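Local atomic coordinates of prolyl endopeptidase (Myxococcus xanthus, PDB entry 2BKL), a protein that probably cleaves oligopeptides on the carboxyl side of proline, and also of alanine, as a serine endopeptidase of the prolyl oligopeptidase family. Residues A[53-67]-A[660-673]. Sequence-based numbering, arbitrary orientation.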
loop_
_atom_site.group_PDB
_atom_site.type_symbol
_atom_site.label_atom_id
_atom_site.label_comp_id
_atom_site.label_asym_id
_atom_site.label_seq_id
_atom_site.Cartn_x
_atom_site.Cartn_y
_atom_site.Cartn_z
ATOM N N PHE A 53 26.711 -15.166 -0.842
ATOM C CA PHE A 53 26.918 -13.752 -0.465
ATOM C C PHE A 53 27.239 -13.679 1.010
ATOM O O PHE A 53 26.984 -14.641 1.727
ATOM C CB PHE A 53 25.690 -12.869 -0.792
ATOM C CG PHE A 53 25.436 -12.668 -2.264
ATOM C CD1 PHE A 53 26.433 -12.873 -3.219
ATOM C CD2 PHE A 53 24.178 -12.259 -2.692
ATOM C CE1 PHE A 53 26.153 -12.685 -4.584
ATOM C CE2 PHE A 53 23.903 -12.071 -4.036
ATOM C CZ PHE A 53 24.891 -12.280 -4.980
ATOM N N PRO A 54 27.850 -12.574 1.457
ATOM C CA PRO A 54 28.411 -12.523 2.813
ATOM C C PRO A 54 27.413 -12.156 3.908
ATOM O O PRO A 54 26.415 -11.461 3.665
ATOM C CB PRO A 54 29.509 -11.453 2.695
ATOM C CG PRO A 54 29.028 -10.526 1.633
ATOM C CD PRO A 54 28.120 -11.324 0.720
ATOM N N GLY A 55 27.703 -12.645 5.115
ATOM C CA GLY A 55 27.033 -12.205 6.327
ATOM C C GLY A 55 25.742 -12.926 6.663
ATOM O O GLY A 55 25.017 -12.480 7.551
ATOM N N ARG A 56 25.457 -14.040 5.988
ATOM C CA ARG A 56 24.084 -14.586 5.983
ATOM C C ARG A 56 23.666 -15.194 7.313
ATOM O O ARG A 56 22.532 -15.000 7.747
ATOM C CB ARG A 56 23.885 -15.597 4.852
ATOM C CG ARG A 56 23.857 -14.962 3.470
ATOM C CD ARG A 56 23.849 -16.000 2.353
ATOM N NE ARG A 56 22.610 -16.778 2.389
ATOM C CZ ARG A 56 21.454 -16.395 1.829
ATOM N NH1 ARG A 56 21.337 -15.259 1.173
ATOM N NH2 ARG A 56 20.381 -17.175 1.958
ATOM N N GLU A 57 24.563 -15.917 7.972
ATOM C CA GLU A 57 24.223 -16.552 9.242
ATOM C C GLU A 57 23.926 -15.487 10.304
ATOM O O GLU A 57 22.929 -15.584 11.029
ATOM C CB GLU A 57 25.349 -17.476 9.707
ATOM C CG GLU A 57 25.370 -18.808 8.987
ATOM C CD GLU A 57 26.517 -19.684 9.454
ATOM O OE1 GLU A 57 27.693 -19.342 9.169
ATOM O OE2 GLU A 57 26.241 -20.710 10.115
ATOM N N ALA A 58 24.774 -14.463 10.373
ATOM C CA ALA A 58 24.560 -13.338 11.291
ATOM C C ALA A 58 23.290 -12.559 10.982
ATOM O O ALA A 58 22.569 -12.152 11.894
ATOM C CB ALA A 58 25.749 -12.383 11.286
ATOM N N LEU A 59 23.016 -12.312 9.707
ATOM C CA LEU A 59 21.801 -11.575 9.335
ATOM C C LEU A 59 20.584 -12.401 9.753
ATOM O O LEU A 59 19.662 -11.872 10.357
ATOM C CB LEU A 59 21.720 -11.279 7.830
ATOM C CG LEU A 59 22.521 -10.096 7.270
ATOM C CD1 LEU A 59 22.453 -10.164 5.761
ATOM C CD2 LEU A 59 22.014 -8.766 7.760
ATOM N N ALA A 60 20.593 -13.698 9.460
ATOM C CA ALA A 60 19.434 -14.528 9.782
ATOM C C ALA A 60 19.170 -14.561 11.281
ATOM O O ALA A 60 18.023 -14.457 11.697
ATOM C CB ALA A 60 19.586 -15.930 9.261
ATOM N N ALA A 61 20.225 -14.656 12.092
ATOM C CA ALA A 61 20.025 -14.722 13.541
ATOM C C ALA A 61 19.452 -13.393 14.015
ATOM O O ALA A 61 18.598 -13.354 14.892
ATOM C CB ALA A 61 21.326 -15.038 14.286
ATOM N N ARG A 62 19.927 -12.295 13.430
ATOM C CA ARG A 62 19.516 -10.980 13.883
ATOM C C ARG A 62 18.064 -10.699 13.465
ATOM O O ARG A 62 17.267 -10.175 14.257
ATOM C CB ARG A 62 20.463 -9.905 13.330
ATOM C CG ARG A 62 20.167 -8.478 13.799
ATOM C CD ARG A 62 20.083 -8.299 15.324
ATOM N NE ARG A 62 19.919 -6.893 15.685
ATOM C CZ ARG A 62 19.340 -6.468 16.807
ATOM N NH1 ARG A 62 18.875 -7.328 17.703
ATOM N NH2 ARG A 62 19.231 -5.162 17.031
ATOM N N PHE A 63 17.723 -11.057 12.231
ATOM C CA PHE A 63 16.350 -10.875 11.751
ATOM C C PHE A 63 15.380 -11.778 12.521
ATOM O O PHE A 63 14.235 -11.409 12.742
ATOM C CB PHE A 63 16.237 -11.098 10.244
ATOM C CG PHE A 63 16.869 -10.016 9.402
ATOM C CD1 PHE A 63 16.689 -8.681 9.705
ATOM C CD2 PHE A 63 17.634 -10.344 8.307
ATOM C CE1 PHE A 63 17.248 -7.680 8.904
ATOM C CE2 PHE A 63 18.211 -9.338 7.508
ATOM C CZ PHE A 63 18.017 -8.019 7.827
ATOM N N LYS A 64 15.830 -12.945 12.977
ATOM C CA LYS A 64 14.971 -13.780 13.813
ATOM C C LYS A 64 14.665 -13.094 15.158
ATOM O O LYS A 64 13.532 -13.109 15.630
ATOM C CB LYS A 64 15.601 -15.165 14.007
ATOM C CG LYS A 64 14.619 -16.187 14.515
ATOM C CD LYS A 64 15.249 -17.570 14.589
ATOM C CE LYS A 64 14.369 -18.526 15.396
ATOM N NZ LYS A 64 14.476 -18.241 16.851
ATOM N N GLU A 65 15.664 -12.443 15.743
ATOM C CA GLU A 65 15.513 -11.702 16.982
ATOM C C GLU A 65 14.571 -10.500 16.803
ATOM O O GLU A 65 13.833 -10.123 17.720
ATOM C CB GLU A 65 16.911 -11.277 17.458
ATOM C CG GLU A 65 17.023 -10.399 18.677
ATOM C CD GLU A 65 18.473 -10.236 19.150
ATOM O OE1 GLU A 65 19.419 -10.291 18.299
ATOM O OE2 GLU A 65 18.672 -10.042 20.379
ATOM N N LEU A 66 14.569 -9.917 15.608
ATOM C CA LEU A 66 13.833 -8.678 15.356
ATOM C C LEU A 66 12.434 -8.886 14.811
ATOM O O LEU A 66 11.523 -8.126 15.143
ATOM C CB LEU A 66 14.600 -7.807 14.354
ATOM C CG LEU A 66 15.899 -7.194 14.859
ATOM C CD1 LEU A 66 16.658 -6.582 13.717
ATOM C CD2 LEU A 66 15.613 -6.185 15.971
ATOM N N PHE A 67 12.243 -9.867 13.935
ATOM C CA PHE A 67 10.973 -9.987 13.187
ATOM C C PHE A 67 9.877 -10.723 13.945
ATOM O O PHE A 67 8.693 -10.549 13.640
ATOM C CB PHE A 67 11.163 -10.680 11.831
ATOM C CG PHE A 67 11.839 -9.854 10.786
ATOM C CD1 PHE A 67 12.412 -8.616 11.059
ATOM C CD2 PHE A 67 11.935 -10.359 9.515
ATOM C CE1 PHE A 67 13.025 -7.879 10.030
ATOM C CE2 PHE A 67 12.560 -9.647 8.489
ATOM C CZ PHE A 67 13.118 -8.409 8.763
ATOM N N ALA A 660 9.801 -13.928 5.465
ATOM C CA ALA A 660 10.273 -12.541 5.526
ATOM C C ALA A 660 11.729 -12.483 5.967
ATOM O O ALA A 660 12.499 -11.693 5.428
ATOM C CB ALA A 660 9.372 -11.723 6.447
ATOM N N ILE A 661 12.109 -13.326 6.930
ATOM C CA ILE A 661 13.502 -13.404 7.372
ATOM C C ILE A 661 14.354 -13.791 6.181
ATOM O O ILE A 661 15.369 -13.142 5.917
ATOM C CB ILE A 661 13.679 -14.389 8.545
ATOM C CG1 ILE A 661 13.007 -13.843 9.788
ATOM C CG2 ILE A 661 15.167 -14.621 8.825
ATOM C CD1 ILE A 661 12.787 -14.852 10.916
ATOM N N GLU A 662 13.962 -14.859 5.464
ATOM C CA GLU A 662 14.744 -15.315 4.305
ATOM C C GLU A 662 14.873 -14.226 3.241
ATOM O O GLU A 662 15.933 -14.063 2.637
ATOM C CB GLU A 662 14.143 -16.590 3.713
ATOM C CG GLU A 662 14.377 -17.824 4.563
ATOM C CD GLU A 662 13.820 -19.073 3.912
ATOM O OE1 GLU A 662 14.302 -19.429 2.818
ATOM O OE2 GLU A 662 12.907 -19.712 4.472
ATOM N N SER A 663 13.813 -13.449 3.026
ATOM C CA SER A 663 13.849 -12.445 1.975
ATOM C C SER A 663 14.805 -11.326 2.373
ATOM O O SER A 663 15.561 -10.840 1.529
ATOM C CB SER A 663 12.450 -11.889 1.710
ATOM O OG SER A 663 11.663 -12.906 1.128
ATOM N N SER A 664 14.796 -10.934 3.647
ATOM C CA SER A 664 15.671 -9.881 4.119
ATOM C C SER A 664 17.117 -10.339 4.107
ATOM O O SER A 664 17.976 -9.546 3.782
ATOM C CB SER A 664 15.261 -9.401 5.522
ATOM O OG SER A 664 14.023 -8.698 5.440
ATOM N N VAL A 665 17.390 -11.591 4.488
ATOM C CA VAL A 665 18.738 -12.122 4.418
ATOM C C VAL A 665 19.239 -12.013 2.961
ATOM O O VAL A 665 20.365 -11.604 2.699
ATOM C CB VAL A 665 18.833 -13.590 4.939
ATOM C CG1 VAL A 665 20.216 -14.164 4.680
ATOM C CG2 VAL A 665 18.479 -13.670 6.442
ATOM N N ASP A 666 18.396 -12.415 2.025
ATOM C CA ASP A 666 18.739 -12.364 0.616
ATOM C C ASP A 666 19.004 -10.940 0.149
ATOM O O ASP A 666 20.007 -10.701 -0.494
ATOM C CB ASP A 666 17.664 -13.054 -0.219
ATOM C CG ASP A 666 17.734 -14.571 -0.137
ATOM O OD1 ASP A 666 18.719 -15.151 0.383
ATOM O OD2 ASP A 666 16.832 -15.288 -0.604
ATOM N N LEU A 667 18.118 -10.009 0.465
ATOM C CA LEU A 667 18.248 -8.619 0.068
ATOM C C LEU A 667 19.520 -8.022 0.586
ATOM O O LEU A 667 20.306 -7.481 -0.185
ATOM C CB LEU A 667 17.040 -7.820 0.587
ATOM C CG LEU A 667 16.837 -6.405 0.026
ATOM C CD1 LEU A 667 15.361 -5.960 0.249
ATOM C CD2 LEU A 667 17.774 -5.402 0.605
ATOM N N TYR A 668 19.761 -8.132 1.890
ATOM C CA TYR A 668 20.884 -7.419 2.489
ATOM C C TYR A 668 22.207 -8.112 2.179
ATOM O O TYR A 668 23.221 -7.427 1.998
ATOM C CB TYR A 668 20.656 -7.089 3.995
ATOM C CG TYR A 668 19.645 -5.949 4.135
ATOM C CD1 TYR A 668 20.036 -4.642 3.915
ATOM C CD2 TYR A 668 18.312 -6.184 4.475
ATOM C CE1 TYR A 668 19.125 -3.582 4.000
ATOM C CE2 TYR A 668 17.386 -5.118 4.588
ATOM C CZ TYR A 668 17.817 -3.815 4.342
ATOM O OH TYR A 668 16.948 -2.729 4.401
ATOM N N SER A 669 22.220 -9.439 2.029
ATOM C CA SER A 669 23.438 -10.107 1.592
ATOM C C SER A 669 23.805 -9.765 0.124
ATOM O O SER A 669 24.976 -9.581 -0.169
ATOM C CB SER A 669 23.413 -11.606 1.908
ATOM O OG SER A 669 22.544 -12.337 1.066
ATOM N N PHE A 670 22.819 -9.600 -0.762
ATOM C CA PHE A 670 23.022 -9.073 -2.112
ATOM C C PHE A 670 23.694 -7.701 -2.039
ATOM O O PHE A 670 24.688 -7.437 -2.702
ATOM C CB PHE A 670 21.667 -8.995 -2.844
ATOM C CG PHE A 670 21.679 -8.164 -4.105
ATOM C CD1 PHE A 670 22.210 -8.658 -5.303
ATOM C CD2 PHE A 670 21.125 -6.902 -4.110
ATOM C CE1 PHE A 670 22.190 -7.891 -6.477
ATOM C CE2 PHE A 670 21.104 -6.146 -5.236
ATOM C CZ PHE A 670 21.644 -6.638 -6.435
ATOM N N LEU A 671 23.149 -6.825 -1.208
ATOM C CA LEU A 671 23.697 -5.485 -1.079
ATOM C C LEU A 671 25.128 -5.506 -0.556
ATOM O O LEU A 671 25.996 -4.770 -1.074
ATOM C CB LEU A 671 22.797 -4.593 -0.209
ATOM C CG LEU A 671 21.427 -4.262 -0.820
ATOM C CD1 LEU A 671 20.647 -3.357 0.109
ATOM C CD2 LEU A 671 21.569 -3.608 -2.196
ATOM N N PHE A 672 25.374 -6.315 0.478
ATOM C CA PHE A 672 26.707 -6.378 1.072
ATOM C C PHE A 672 27.689 -6.830 0.017
ATOM O O PHE A 672 28.812 -6.352 -0.013
ATOM C CB PHE A 672 26.746 -7.375 2.238
ATOM C CG PHE A 672 26.113 -6.898 3.502
ATOM C CD1 PHE A 672 25.869 -5.553 3.741
ATOM C CD2 PHE A 672 25.808 -7.807 4.493
ATOM C CE1 PHE A 672 25.299 -5.142 4.953
ATOM C CE2 PHE A 672 25.226 -7.398 5.685
ATOM C CZ PHE A 672 24.987 -6.057 5.905
ATOM N N GLN A 673 27.294 -7.779 -0.834
ATOM C CA GLN A 673 28.172 -8.269 -1.903
ATOM C C GLN A 673 28.455 -7.186 -2.921
ATOM O O GLN A 673 29.609 -6.849 -3.204
ATOM C CB GLN A 673 27.557 -9.485 -2.601
ATOM C CG GLN A 673 28.328 -9.968 -3.825
ATOM C CD GLN A 673 29.670 -10.562 -3.503
ATOM O OE1 GLN A 673 30.628 -10.380 -4.275
ATOM N NE2 GLN A 673 29.766 -11.281 -2.393
#
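R56 grips D666 end-on: NH1 (2.7 Å) and NH2 (3.1 Å) both donate to the single oxygen OD1, which lies in the guanidinium plane. NH1 also donates to OG of S669 at 3.2 Å, tilted from that plane, while CG1 of V665 sits over the centre of one guanidinium face. The R56 chain bends at chi3 (65°), bringing the guanidinium to D666. R644 binds OD2, so the carboxylate lies between two arginines that would favour its charged form. A leucine in place of R56 would probably leave OD1 of D666 without its charged mate and OG of S669 without the donor from NH1. The tight part is the knobs-into-holes seam alongside: L59 enters among V665, Y668, S669 and F672, I661 among A60, F63, K64 and F67, and F63 lies with one face under CB of S664, 3.8 Å from the ring centroid. V665 returns the fit, pressing CG2 on CA of A60 (3.6 Å). Partly exposed F53 is also closely packed, CB of Q673 over one ring face; on the loose side the K64 chain leads away into solvent. Running roughly opposite ways but inclined, 138° between their directions, the helices tie 56-67, from the N-terminal part of the chain, to the last helix of the alpha/beta-hydrolase domain, in keeping with the prolyl oligopeptidase fold, whose catalytic domain is built from both chain ends with the propeller inserted between them.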